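PDB 3KYA: putative phosphatase from Bacteroides thetaiotaomicron, which probably acts as a phosphatase, on a substrate not yet established, and binds zinc ions. Local coordinates for residues 120-125 with 163-168; 154-159 with 459-464; 145-150 with 226-231; 187-192 with 310-315. All blocks are in the same frame, centred on the assembly; numbering follows the deposited sequence.

Contact 1: residues 120-125 with 163-168. With ZN (zinc ion), chain X.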
# COMPACT_ATOMS: atom_id res chain seq x y z
N GLN A 120 9.65 5.80 -40.68
CA GLN A 120 8.80 4.70 -41.12
C GLN A 120 7.41 5.14 -41.57
O GLN A 120 6.77 4.43 -42.36
CB GLN A 120 8.67 3.62 -40.03
CG GLN A 120 7.99 4.06 -38.73
CD GLN A 120 8.77 5.10 -37.98
OE1 GLN A 120 10.00 5.08 -37.97
NE2 GLN A 120 8.07 6.04 -37.34
N GLY A 121 6.93 6.28 -41.07
CA GLY A 121 5.63 6.82 -41.46
C GLY A 121 4.45 5.96 -41.02
O GLY A 121 4.48 5.36 -39.94
N TRP A 122 3.42 5.92 -41.87
CA TRP A 122 2.20 5.14 -41.63
C TRP A 122 2.03 4.10 -42.72
O TRP A 122 2.23 4.39 -43.91
CB TRP A 122 0.97 6.06 -41.59
CG TRP A 122 0.93 7.02 -40.43
CD1 TRP A 122 1.84 8.00 -40.14
CD2 TRP A 122 -0.10 7.12 -39.42
NE1 TRP A 122 1.47 8.68 -39.00
CE2 TRP A 122 0.28 8.15 -38.54
CE3 TRP A 122 -1.28 6.43 -39.17
CZ2 TRP A 122 -0.49 8.52 -37.44
CZ3 TRP A 122 -2.04 6.79 -38.08
CH2 TRP A 122 -1.64 7.83 -37.23
N ARG A 123 1.65 2.90 -42.30
CA ARG A 123 1.45 1.80 -43.21
C ARG A 123 0.51 0.79 -42.56
O ARG A 123 0.74 0.37 -41.42
CB ARG A 123 2.79 1.14 -43.55
CG ARG A 123 2.70 -0.03 -44.57
CD ARG A 123 4.04 -0.77 -44.73
NE ARG A 123 5.10 0.17 -45.06
CZ ARG A 123 5.30 0.69 -46.28
NH1 ARG A 123 4.52 0.36 -47.31
NH2 ARG A 123 6.28 1.56 -46.46
N ASP A 124 -0.55 0.44 -43.29
CA ASP A 124 -1.47 -0.59 -42.85
C ASP A 124 -0.90 -1.95 -43.24
O ASP A 124 -0.08 -2.05 -44.15
CB ASP A 124 -2.86 -0.38 -43.47
CG ASP A 124 -3.63 0.77 -42.83
OD1 ASP A 124 -3.22 1.32 -41.78
OD2 ASP A 124 -4.69 1.12 -43.38
N GLY A 125 -1.33 -3.00 -42.55
CA GLY A 125 -0.83 -4.34 -42.80
C GLY A 125 -0.61 -5.20 -41.57
O GLY A 125 -1.14 -4.92 -40.49
N ALA A 163 -8.47 9.18 -40.11
CA ALA A 163 -9.04 7.84 -40.21
C ALA A 163 -9.09 7.20 -38.82
O ALA A 163 -8.19 7.41 -38.01
CB ALA A 163 -8.22 6.97 -41.17
N ILE A 164 -10.18 6.49 -38.54
CA ILE A 164 -10.28 5.67 -37.34
C ILE A 164 -9.80 4.29 -37.78
O ILE A 164 -10.34 3.70 -38.72
CB ILE A 164 -11.72 5.62 -36.77
CG1 ILE A 164 -12.10 6.98 -36.19
CG2 ILE A 164 -11.85 4.52 -35.69
CD1 ILE A 164 -13.57 7.09 -35.80
N GLN A 165 -8.77 3.78 -37.13
CA GLN A 165 -8.18 2.50 -37.51
C GLN A 165 -8.68 1.33 -36.66
O GLN A 165 -9.16 1.51 -35.53
CB GLN A 165 -6.66 2.58 -37.42
CG GLN A 165 -6.04 3.55 -38.44
CD GLN A 165 -4.52 3.48 -38.44
OE1 GLN A 165 -3.87 3.66 -37.40
NE2 GLN A 165 -3.94 3.22 -39.61
N LEU A 166 -8.59 0.15 -37.26
CA LEU A 166 -8.95 -1.10 -36.62
C LEU A 166 -7.68 -1.92 -36.39
O LEU A 166 -6.98 -2.28 -37.35
CB LEU A 166 -9.89 -1.92 -37.51
CG LEU A 166 -10.19 -3.34 -37.04
CD1 LEU A 166 -10.82 -3.36 -35.63
CD2 LEU A 166 -11.10 -4.05 -38.05
N ILE A 167 -7.42 -2.20 -35.12
CA ILE A 167 -6.34 -3.09 -34.69
C ILE A 167 -7.06 -4.44 -34.49
O ILE A 167 -7.76 -4.62 -33.48
CB ILE A 167 -5.69 -2.58 -33.37
CG1 ILE A 167 -5.14 -1.15 -33.55
CG2 ILE A 167 -4.61 -3.56 -32.87
CD1 ILE A 167 -4.94 -0.36 -32.19
N ASP A 168 -6.92 -5.36 -35.45
CA ASP A 168 -7.63 -6.65 -35.41
C ASP A 168 -6.71 -7.67 -34.75
O ASP A 168 -5.75 -8.15 -35.34
CB ASP A 168 -8.09 -7.09 -36.81
CG ASP A 168 -9.09 -8.25 -36.78
OD1 ASP A 168 -8.95 -9.13 -35.92
OD2 ASP A 168 -10.03 -8.28 -37.63
ZN ZN X . -11.90 -9.11 -37.65
O HOH W 1 -11.29 -10.47 -36.52
O HOH W 2 -13.74 -10.25 -37.80
O HOH W 3 -12.25 -8.10 -39.21
O HOH W 4 -11.33 -10.28 -39.54

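Contact 2: residues 154-159 with 459-464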
# COMPACT_ATOMS: atom_id res chain seq x y z
N LEU A 154 -10.18 -3.82 -31.84
CA LEU A 154 -9.74 -2.68 -31.05
C LEU A 154 -9.59 -1.46 -31.96
O LEU A 154 -8.72 -1.44 -32.86
CB LEU A 154 -8.42 -3.00 -30.35
CG LEU A 154 -7.84 -1.89 -29.48
CD1 LEU A 154 -8.84 -1.48 -28.36
CD2 LEU A 154 -6.50 -2.33 -28.88
N TYR A 155 -10.44 -0.47 -31.76
CA TYR A 155 -10.41 0.75 -32.57
C TYR A 155 -9.55 1.82 -31.91
O TYR A 155 -9.44 1.90 -30.66
CB TYR A 155 -11.83 1.30 -32.82
CG TYR A 155 -12.72 0.44 -33.72
CD1 TYR A 155 -12.57 0.46 -35.11
CD2 TYR A 155 -13.71 -0.39 -33.18
CE1 TYR A 155 -13.37 -0.33 -35.94
CE2 TYR A 155 -14.52 -1.18 -34.01
CZ TYR A 155 -14.35 -1.13 -35.39
OH TYR A 155 -15.14 -1.91 -36.22
N ILE A 156 -8.93 2.64 -32.75
CA ILE A 156 -8.12 3.76 -32.29
C ILE A 156 -8.47 5.00 -33.10
O ILE A 156 -8.54 4.95 -34.34
CB ILE A 156 -6.59 3.43 -32.36
CG1 ILE A 156 -5.76 4.60 -31.80
CG2 ILE A 156 -6.16 3.03 -33.79
CD1 ILE A 156 -4.29 4.26 -31.54
N CYS A 157 -8.73 6.10 -32.39
CA CYS A 157 -9.01 7.38 -33.01
C CYS A 157 -7.89 8.33 -32.60
O CYS A 157 -7.28 8.18 -31.53
CB CYS A 157 -10.38 7.94 -32.62
SG CYS A 157 -10.64 8.32 -30.89
N TYR A 158 -7.66 9.32 -33.46
CA TYR A 158 -6.54 10.23 -33.31
C TYR A 158 -6.86 11.70 -33.44
O TYR A 158 -7.62 12.10 -34.31
CB TYR A 158 -5.53 9.98 -34.43
CG TYR A 158 -4.96 8.59 -34.54
CD1 TYR A 158 -3.95 8.17 -33.69
CD2 TYR A 158 -5.40 7.72 -35.52
CE1 TYR A 158 -3.39 6.91 -33.80
CE2 TYR A 158 -4.84 6.44 -35.65
CZ TYR A 158 -3.85 6.04 -34.77
OH TYR A 158 -3.28 4.78 -34.87
N ASP A 159 -6.22 12.49 -32.60
CA ASP A 159 -6.29 13.92 -32.69
C ASP A 159 -5.18 14.35 -33.67
O ASP A 159 -4.04 14.56 -33.25
CB ASP A 159 -6.11 14.53 -31.29
CG ASP A 159 -6.25 16.05 -31.27
OD1 ASP A 159 -6.37 16.68 -32.34
OD2 ASP A 159 -6.23 16.62 -30.16
N TYR A 459 -4.23 -2.80 -23.13
CA TYR A 459 -3.59 -2.33 -24.35
C TYR A 459 -3.34 -0.84 -24.12
O TYR A 459 -4.22 -0.12 -23.62
CB TYR A 459 -4.45 -2.53 -25.60
CG TYR A 459 -4.60 -3.98 -25.93
CD1 TYR A 459 -3.67 -4.63 -26.73
CD2 TYR A 459 -5.66 -4.72 -25.42
CE1 TYR A 459 -3.79 -5.97 -27.02
CE2 TYR A 459 -5.81 -6.05 -25.73
CZ TYR A 459 -4.87 -6.67 -26.52
OH TYR A 459 -4.98 -8.01 -26.82
N VAL A 460 -2.15 -0.38 -24.48
CA VAL A 460 -1.74 0.98 -24.26
C VAL A 460 -1.30 1.63 -25.56
O VAL A 460 -0.54 1.02 -26.31
CB VAL A 460 -0.52 1.01 -23.32
CG1 VAL A 460 -0.11 2.45 -23.03
CG2 VAL A 460 -0.81 0.21 -22.03
N HIS A 461 -1.74 2.85 -25.83
CA HIS A 461 -1.28 3.58 -26.99
C HIS A 461 -0.12 4.48 -26.59
O HIS A 461 -0.31 5.50 -25.90
CB HIS A 461 -2.40 4.39 -27.64
CG HIS A 461 -1.94 5.23 -28.78
ND1 HIS A 461 -2.43 6.50 -29.03
CD2 HIS A 461 -0.96 5.03 -29.70
CE1 HIS A 461 -1.82 7.01 -30.08
NE2 HIS A 461 -0.91 6.15 -30.50
N ASP A 462 1.09 4.09 -27.02
CA ASP A 462 2.32 4.81 -26.74
C ASP A 462 2.53 5.73 -27.96
O ASP A 462 3.11 5.35 -28.97
CB ASP A 462 3.45 3.81 -26.51
CG ASP A 462 4.72 4.43 -25.98
OD1 ASP A 462 4.98 5.62 -26.25
OD2 ASP A 462 5.50 3.69 -25.34
N GLN A 463 1.95 6.92 -27.83
CA GLN A 463 1.93 7.91 -28.90
C GLN A 463 3.29 8.26 -29.48
O GLN A 463 3.43 8.30 -30.70
CB GLN A 463 1.27 9.21 -28.41
CG GLN A 463 1.13 10.28 -29.47
CD GLN A 463 1.03 11.68 -28.87
OE1 GLN A 463 0.87 11.83 -27.66
NE2 GLN A 463 1.13 12.69 -29.71
N VAL A 464 4.27 8.54 -28.62
CA VAL A 464 5.60 8.95 -29.11
C VAL A 464 6.52 7.75 -29.43
O VAL A 464 7.37 7.83 -30.30
CB VAL A 464 6.22 10.05 -28.19
CG1 VAL A 464 7.69 10.32 -28.51
CG2 VAL A 464 5.40 11.36 -28.33

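Contact 3: residues 145-150 with 226-231. With EDO (1,2-ethanediol), chain L; EDO (1,2-ethanediol), chain N.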
# COMPACT_ATOMS: atom_id res chain seq x y z
N ALA A 145 -10.71 1.96 -28.01
CA ALA A 145 -12.03 1.41 -27.64
C ALA A 145 -12.32 0.09 -28.33
O ALA A 145 -12.15 -0.02 -29.55
CB ALA A 145 -13.16 2.42 -27.94
N PHE A 146 -12.70 -0.92 -27.56
CA PHE A 146 -13.12 -2.20 -28.12
C PHE A 146 -14.53 -2.15 -28.69
O PHE A 146 -15.39 -1.46 -28.16
CB PHE A 146 -13.21 -3.31 -27.06
CG PHE A 146 -11.89 -3.79 -26.50
CD1 PHE A 146 -10.99 -4.47 -27.30
CD2 PHE A 146 -11.60 -3.61 -25.16
CE1 PHE A 146 -9.79 -4.93 -26.77
CE2 PHE A 146 -10.40 -4.07 -24.63
CZ PHE A 146 -9.50 -4.72 -25.43
N ASP A 147 -14.79 -2.95 -29.73
CA ASP A 147 -16.15 -3.18 -30.18
C ASP A 147 -16.80 -4.02 -29.06
O ASP A 147 -16.32 -5.12 -28.79
CB ASP A 147 -16.15 -3.94 -31.50
CG ASP A 147 -17.55 -4.23 -32.05
OD1 ASP A 147 -18.54 -4.18 -31.29
OD2 ASP A 147 -17.66 -4.55 -33.27
N PRO A 148 -17.85 -3.51 -28.38
CA PRO A 148 -18.45 -4.31 -27.29
C PRO A 148 -18.94 -5.69 -27.72
O PRO A 148 -19.03 -6.57 -26.87
CB PRO A 148 -19.62 -3.43 -26.80
CG PRO A 148 -19.28 -2.04 -27.24
CD PRO A 148 -18.53 -2.21 -28.54
N LEU A 149 -19.22 -5.90 -29.01
CA LEU A 149 -19.68 -7.18 -29.49
C LEU A 149 -18.54 -8.09 -29.95
O LEU A 149 -18.77 -9.24 -30.27
CB LEU A 149 -20.68 -7.00 -30.64
CG LEU A 149 -21.85 -6.07 -30.39
CD1 LEU A 149 -22.78 -6.10 -31.62
CD2 LEU A 149 -22.61 -6.44 -29.12
N ASN A 150 -17.31 -7.58 -30.01
CA ASN A 150 -16.17 -8.38 -30.46
C ASN A 150 -14.86 -7.76 -29.99
O ASN A 150 -14.34 -6.83 -30.61
CB ASN A 150 -16.19 -8.52 -31.99
CG ASN A 150 -15.03 -9.36 -32.52
OD1 ASN A 150 -14.22 -9.87 -31.76
ND2 ASN A 150 -14.96 -9.50 -33.84
N ILE A 226 -22.40 6.75 -35.94
CA ILE A 226 -22.13 5.88 -37.10
C ILE A 226 -22.80 4.53 -36.92
O ILE A 226 -22.53 3.81 -35.97
CB ILE A 226 -20.62 5.65 -37.29
CG1 ILE A 226 -19.87 6.98 -37.37
CG2 ILE A 226 -20.35 4.80 -38.55
CD1 ILE A 226 -18.36 6.86 -37.47
N LYS A 227 -23.67 4.16 -37.86
CA LYS A 227 -24.45 2.93 -37.76
C LYS A 227 -23.74 1.71 -38.33
O LYS A 227 -23.20 1.73 -39.44
CB LYS A 227 -25.79 3.11 -38.47
CG LYS A 227 -26.79 1.99 -38.24
CD LYS A 227 -28.10 2.28 -38.95
CE LYS A 227 -29.16 1.28 -38.57
NZ LYS A 227 -30.39 1.54 -39.35
N ARG A 228 -23.76 0.63 -37.55
CA ARG A 228 -23.16 -0.63 -37.93
C ARG A 228 -23.84 -1.14 -39.21
O ARG A 228 -25.07 -1.06 -39.37
CB ARG A 228 -23.31 -1.63 -36.78
CG ARG A 228 -22.49 -2.92 -36.91
CD ARG A 228 -22.75 -3.87 -35.73
NE ARG A 228 -22.27 -3.39 -34.42
CZ ARG A 228 -21.07 -3.63 -33.89
NH1 ARG A 228 -20.14 -4.33 -34.56
NH2 ARG A 228 -20.77 -3.15 -32.70
N ASN A 229 -23.02 -1.65 -40.13
CA ASN A 229 -23.51 -2.22 -41.38
C ASN A 229 -24.21 -3.55 -41.13
O ASN A 229 -24.05 -4.16 -40.06
CB ASN A 229 -22.36 -2.44 -42.37
CG ASN A 229 -21.72 -1.14 -42.84
OD1 ASN A 229 -22.41 -0.16 -43.15
ND2 ASN A 229 -20.39 -1.14 -42.91
N ALA A 230 -24.99 -4.00 -42.12
CA ALA A 230 -25.70 -5.27 -42.04
C ALA A 230 -24.75 -6.44 -41.79
O ALA A 230 -25.14 -7.41 -41.15
CB ALA A 230 -26.56 -5.52 -43.32
N ASP A 231 -23.50 -6.37 -42.28
CA ASP A 231 -22.54 -7.45 -42.05
C ASP A 231 -21.77 -7.32 -40.73
O ASP A 231 -20.82 -8.07 -40.50
CB ASP A 231 -21.57 -7.61 -43.24
CG ASP A 231 -20.67 -6.40 -43.45
OD1 ASP A 231 -20.69 -5.46 -42.62
OD2 ASP A 231 -19.93 -6.40 -44.46
C1 EDO L . -19.57 -7.56 -35.04
O1 EDO L . -20.28 -8.67 -35.60
C2 EDO L . -18.28 -8.06 -34.41
O2 EDO L . -17.26 -8.19 -35.41
C1 EDO N . -28.32 -5.31 -37.45
O1 EDO N . -27.49 -6.47 -37.41
C2 EDO N . -27.49 -4.08 -37.72
O2 EDO N . -26.09 -4.36 -37.54

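Contact 4: residues 187-192 with 310-315. With EDO (1,2-ethanediol), chain B.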
# COMPACT_ATOMS: atom_id res chain seq x y z
N ARG A 187 -9.23 16.25 -35.96
CA ARG A 187 -9.12 16.21 -34.50
C ARG A 187 -10.22 15.31 -33.92
O ARG A 187 -11.24 15.80 -33.43
CB ARG A 187 -9.21 17.62 -33.91
CG ARG A 187 -8.15 18.59 -34.42
CD ARG A 187 -8.01 19.76 -33.46
NE ARG A 187 -7.49 19.28 -32.18
CZ ARG A 187 -7.50 19.95 -31.04
NH1 ARG A 187 -8.01 21.16 -30.98
NH2 ARG A 187 -7.01 19.40 -29.95
N ILE A 188 -10.00 14.00 -33.97
CA ILE A 188 -10.96 13.01 -33.46
C ILE A 188 -10.57 12.71 -32.01
O ILE A 188 -9.41 12.39 -31.73
CB ILE A 188 -10.97 11.73 -34.34
CG1 ILE A 188 -10.97 12.08 -35.83
CG2 ILE A 188 -12.16 10.81 -33.95
CD1 ILE A 188 -12.14 12.98 -36.32
N ARG A 189 -11.53 12.83 -31.09
CA ARG A 189 -11.24 12.76 -29.65
C ARG A 189 -11.68 11.52 -28.86
O ARG A 189 -11.04 11.18 -27.86
CB ARG A 189 -11.85 14.00 -28.99
CG ARG A 189 -11.33 15.36 -29.52
CD ARG A 189 -9.81 15.54 -29.36
NE ARG A 189 -9.34 15.24 -28.00
CZ ARG A 189 -8.94 16.13 -27.08
NH1 ARG A 189 -8.93 17.44 -27.32
NH2 ARG A 189 -8.52 15.69 -25.90
N SER A 190 -12.75 10.85 -29.28
CA SER A 190 -13.21 9.68 -28.53
C SER A 190 -14.18 8.82 -29.29
O SER A 190 -14.85 9.26 -30.23
CB SER A 190 -13.89 10.08 -27.20
OG SER A 190 -15.12 10.77 -27.41
N ILE A 191 -14.22 7.56 -28.85
CA ILE A 191 -15.11 6.55 -29.39
C ILE A 191 -15.90 5.93 -28.24
O ILE A 191 -15.32 5.53 -27.22
CB ILE A 191 -14.33 5.44 -30.13
CG1 ILE A 191 -13.72 5.96 -31.43
CG2 ILE A 191 -15.26 4.25 -30.43
CD1 ILE A 191 -12.75 4.96 -32.11
N ALA A 192 -17.22 5.87 -28.41
CA ALA A 192 -18.12 5.21 -27.47
C ALA A 192 -19.17 4.44 -28.28
O ALA A 192 -19.20 4.54 -29.52
CB ALA A 192 -18.79 6.22 -26.51
N SER A 310 -11.73 27.24 -20.62
CA SER A 310 -10.61 26.60 -21.31
C SER A 310 -10.15 25.36 -20.53
O SER A 310 -8.97 25.23 -20.20
CB SER A 310 -9.47 27.60 -21.53
OG SER A 310 -9.93 28.69 -22.33
N TRP A 311 -11.10 24.47 -20.26
CA TRP A 311 -10.87 23.28 -19.46
C TRP A 311 -11.03 22.06 -20.37
O TRP A 311 -12.14 21.78 -20.83
CB TRP A 311 -11.87 23.24 -18.30
CG TRP A 311 -11.20 23.09 -16.94
CD1 TRP A 311 -11.31 22.05 -16.05
CD2 TRP A 311 -10.30 24.03 -16.33
NE1 TRP A 311 -10.54 22.30 -14.93
CE2 TRP A 311 -9.90 23.50 -15.09
CE3 TRP A 311 -9.78 25.27 -16.74
CZ2 TRP A 311 -9.02 24.18 -14.24
CZ3 TRP A 311 -8.90 25.94 -15.89
CH2 TRP A 311 -8.54 25.39 -14.65
N GLU A 312 -9.93 21.38 -20.66
CA GLU A 312 -9.93 20.23 -21.56
C GLU A 312 -10.07 18.95 -20.75
O GLU A 312 -9.17 18.62 -19.97
CB GLU A 312 -8.63 20.19 -22.35
CG GLU A 312 -8.61 19.13 -23.44
CD GLU A 312 -7.28 18.99 -24.13
OE1 GLU A 312 -6.31 19.68 -23.76
OE2 GLU A 312 -7.20 18.18 -25.07
N PHE A 313 -11.15 18.20 -20.96
CA PHE A 313 -11.36 16.99 -20.15
C PHE A 313 -12.24 15.92 -20.76
O PHE A 313 -13.06 16.20 -21.63
CB PHE A 313 -11.93 17.35 -18.76
CG PHE A 313 -13.34 17.90 -18.78
CD1 PHE A 313 -13.57 19.27 -18.96
CD2 PHE A 313 -14.43 17.07 -18.59
CE1 PHE A 313 -14.87 19.78 -18.97
CE2 PHE A 313 -15.74 17.58 -18.59
CZ PHE A 313 -15.95 18.93 -18.79
N GLN A 314 -12.06 14.70 -20.25
CA GLN A 314 -12.88 13.56 -20.61
C GLN A 314 -13.55 12.97 -19.37
O GLN A 314 -13.13 13.23 -18.23
CB GLN A 314 -12.06 12.50 -21.36
CG GLN A 314 -11.57 13.02 -22.69
CD GLN A 314 -11.00 11.96 -23.58
OE1 GLN A 314 -10.32 11.02 -23.12
NE2 GLN A 314 -11.26 12.09 -24.88
N ILE A 315 -14.61 12.20 -19.61
CA ILE A 315 -15.46 11.63 -18.57
C ILE A 315 -15.32 10.11 -18.55
O ILE A 315 -15.55 9.45 -19.59
CB ILE A 315 -16.93 12.01 -18.81
CG1 ILE A 315 -17.08 13.54 -18.93
CG2 ILE A 315 -17.84 11.47 -17.71
CD1 ILE A 315 -18.48 13.98 -19.40
C1 EDO B . -8.80 22.11 -26.94
O1 EDO B . -8.48 21.00 -27.79
C2 EDO B . -9.94 22.93 -27.54
O2 EDO B . -11.20 22.27 -27.34
O HOH W 5 -5.80 19.41 -26.90

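Contact 1: residues 120-125 with 163-168
W122 and D124 meet Q165 in a small, partly buried polar contact that joins the loop before strand 125-126 to the middle of strand 161-168. The side chain of Q165 leaves the strand with CG anti to its own carbonyl carbon (chi1 -65°) and then runs extended, which carries its amide out to the loop. OE1 lies obliquely beside the indole, 3.7 Å from W122 CZ3, with the ring and amide planes turned 43° apart. NE2 comes within 3.0 Å of D124 OD1, but the angle is too poor for a hydrogen bond. The amide is instead held by Y158 OH at OE1 and by S176 OG at NE2; S176 OG also bonds D124 OD2, so one serine hydroxyl bridges loop and strand. Strands 125-126, 153-159, 161-168 and 173-178 belong to one antiparallel blade of a fold whose six successive sheets are consistent with a six-bladed beta-propeller, and W122 also stacks on H161 and meets Y158 edge-to-face. Further along strand 161-168, D168 OD2 binds zinc at 2.0 Å, together with H153 NE2 and four waters. One of these waters donates a 2.8 Å hydrogen bond to D168 OD1, so both oxygens of the carboxylate serve the metal site.

Contact 2: residues 154-159 with 459-464
Strand 154-159, carrying L154, I156 and Y158, runs roughly parallel to strand 459-462, carrying Y459 and H461, at 25° and an axis distance of 10.3 Å, too far apart for backbone pairing. These are facing strands of two adjacent blades of the beta-propeller, and the space between them is filled by side chains. L154 CD2 packs at 3.9 Å on Y459 CG, approaching the phenol ring obliquely. Next along, I156 reaches across with CG1 anti to the backbone N (chi1 -177°) and sets CD1 3.7 Å from the centroid of the H461 ring, almost on its normal: a CH-pi contact. Y158 turns an edge to the same imidazole, in an offset edge-to-face pair with planes at 77° and centroids 5.9 Å apart. H461 NE2 is hydrogen-bonded to F138 O, which limits the rotation of the ring, while Y158 OH goes to Q165. A serine in place of H461 would remove the ring and would probably leave I156 CD1 and the Y158 edge facing a gap, with F138 O losing its side-chain partner. On the imidazole face opposite I156 CD1, the backbone N of Q463 lies 3.9 Å above the plane, offset toward the rim.

Contact 3: residues 145-150 with 226-231
R228, just past the end of strand 220-227, reaches over to D147 and L149, at and just beyond the end of strand 141-147, and pairs two blades through one long side chain. Its CB, CG and CD run past a 1,2-ethanediol, probably from the crystallisation liquor, whose O2 is 3.8 Å from R228 CD and hydrogen-bonds to N229 O. A bend at chi3 (-67°) then turns the guanidinium toward its partners. NE lies 3.9 Å from L149 CD1, and the same methyl sits over one guanidinium face, offset toward the rim. The carboxylate of D147 comes in at the edge and is gripped end-on by two nitrogens, one to each oxygen. NH1 donates to D147 OD2 at 2.8 Å, nearly straight at 171° and on the syn side of that oxygen. NH2 donates to D147 OD1, also at 2.8 Å, but from above the carboxylate plane. Both nitrogens have second partners, G232 O for NH1 and A204 O for NH2, so the charged group is anchored to its own blade as well. D147 OD1 takes another bond from the opposite face of its plane, from the backbone N of L149 at 2.9 Å, and this holds the carboxylate against turning. A second ethanediol lies beside the pair, its O2 accepting from N150 ND2 at 3.1 Å. D147 also packs on H153, a zinc ligand. The L149 N bond makes an Asx turn, set within the type I beta turn from D147 to N150, and the salt bridge ties this turn between strands of one propeller blade to the next blade.

Contact 4: residues 187-192 with 310-315
The guanidinium of R189 meets the carboxylate of E312 at its edge, the two planes standing 86° apart. NH1 and NH2 both point at a single oxygen, E312 OE2, each 2.9 Å away; both bonds are bent, at 139°, and reach the oxygen on its anti side. O1 of a 1,2-ethanediol, probably from the crystallisation liquor, lies at the same guanidinium's edge. R187 meets that diol edge-on too, NH2 donating to its O1 at 3.1 Å. Between the groups sits a water that donates to E312 OE2 at 2.6 Å, accepts weakly from R187 NH2 and bonds the diol O1, so OE2 gathers three hydrogen bonds. R189 NH1 also forms a salt bridge with D212 OD2. R189 and S190 together face A210 as a classic beta bulge in the first strand of one propeller blade, while E312 and Q314 belong to the start of a blade two places further round. There Q314, its chain extended, sends NE2 to R189 O in a weak 3.1 Å bond. The firmer partner of Q314 NE2 is N250 O, its OE1 takes R143 NE, and S190 OG goes to A252 N. With an alanine at R189, E312 OE2 would lose both N-H donors, which would probably leave E312 without its charge partner across the contact and D212 with one fewer positive neighbour. NE of R187 is taken by D159 OD1.

Overall arrangement
After the N-terminal IPT/TIG-like region the chain enters the propeller. Contact 1 closes the shortest loop, 37 residues, within one blade. Inside that loop lie the first segments of contact 3 (145-150) and contact 2 (154-159), so both cross contact 1. Contact 3 closes at 226-231, joining this blade to the next; contact 2 also crosses contact 3. Contact 4 starts at 187-192, after contact 1 has closed but before contact 3 does, and so crosses contact 3; it reaches on to a third blade at 310-315. Contact 2 closes last, at 459-464, its 299-residue loop enclosing contact 4, and brings the final blade, completed by strand 105-110, back against the blade of contact 1.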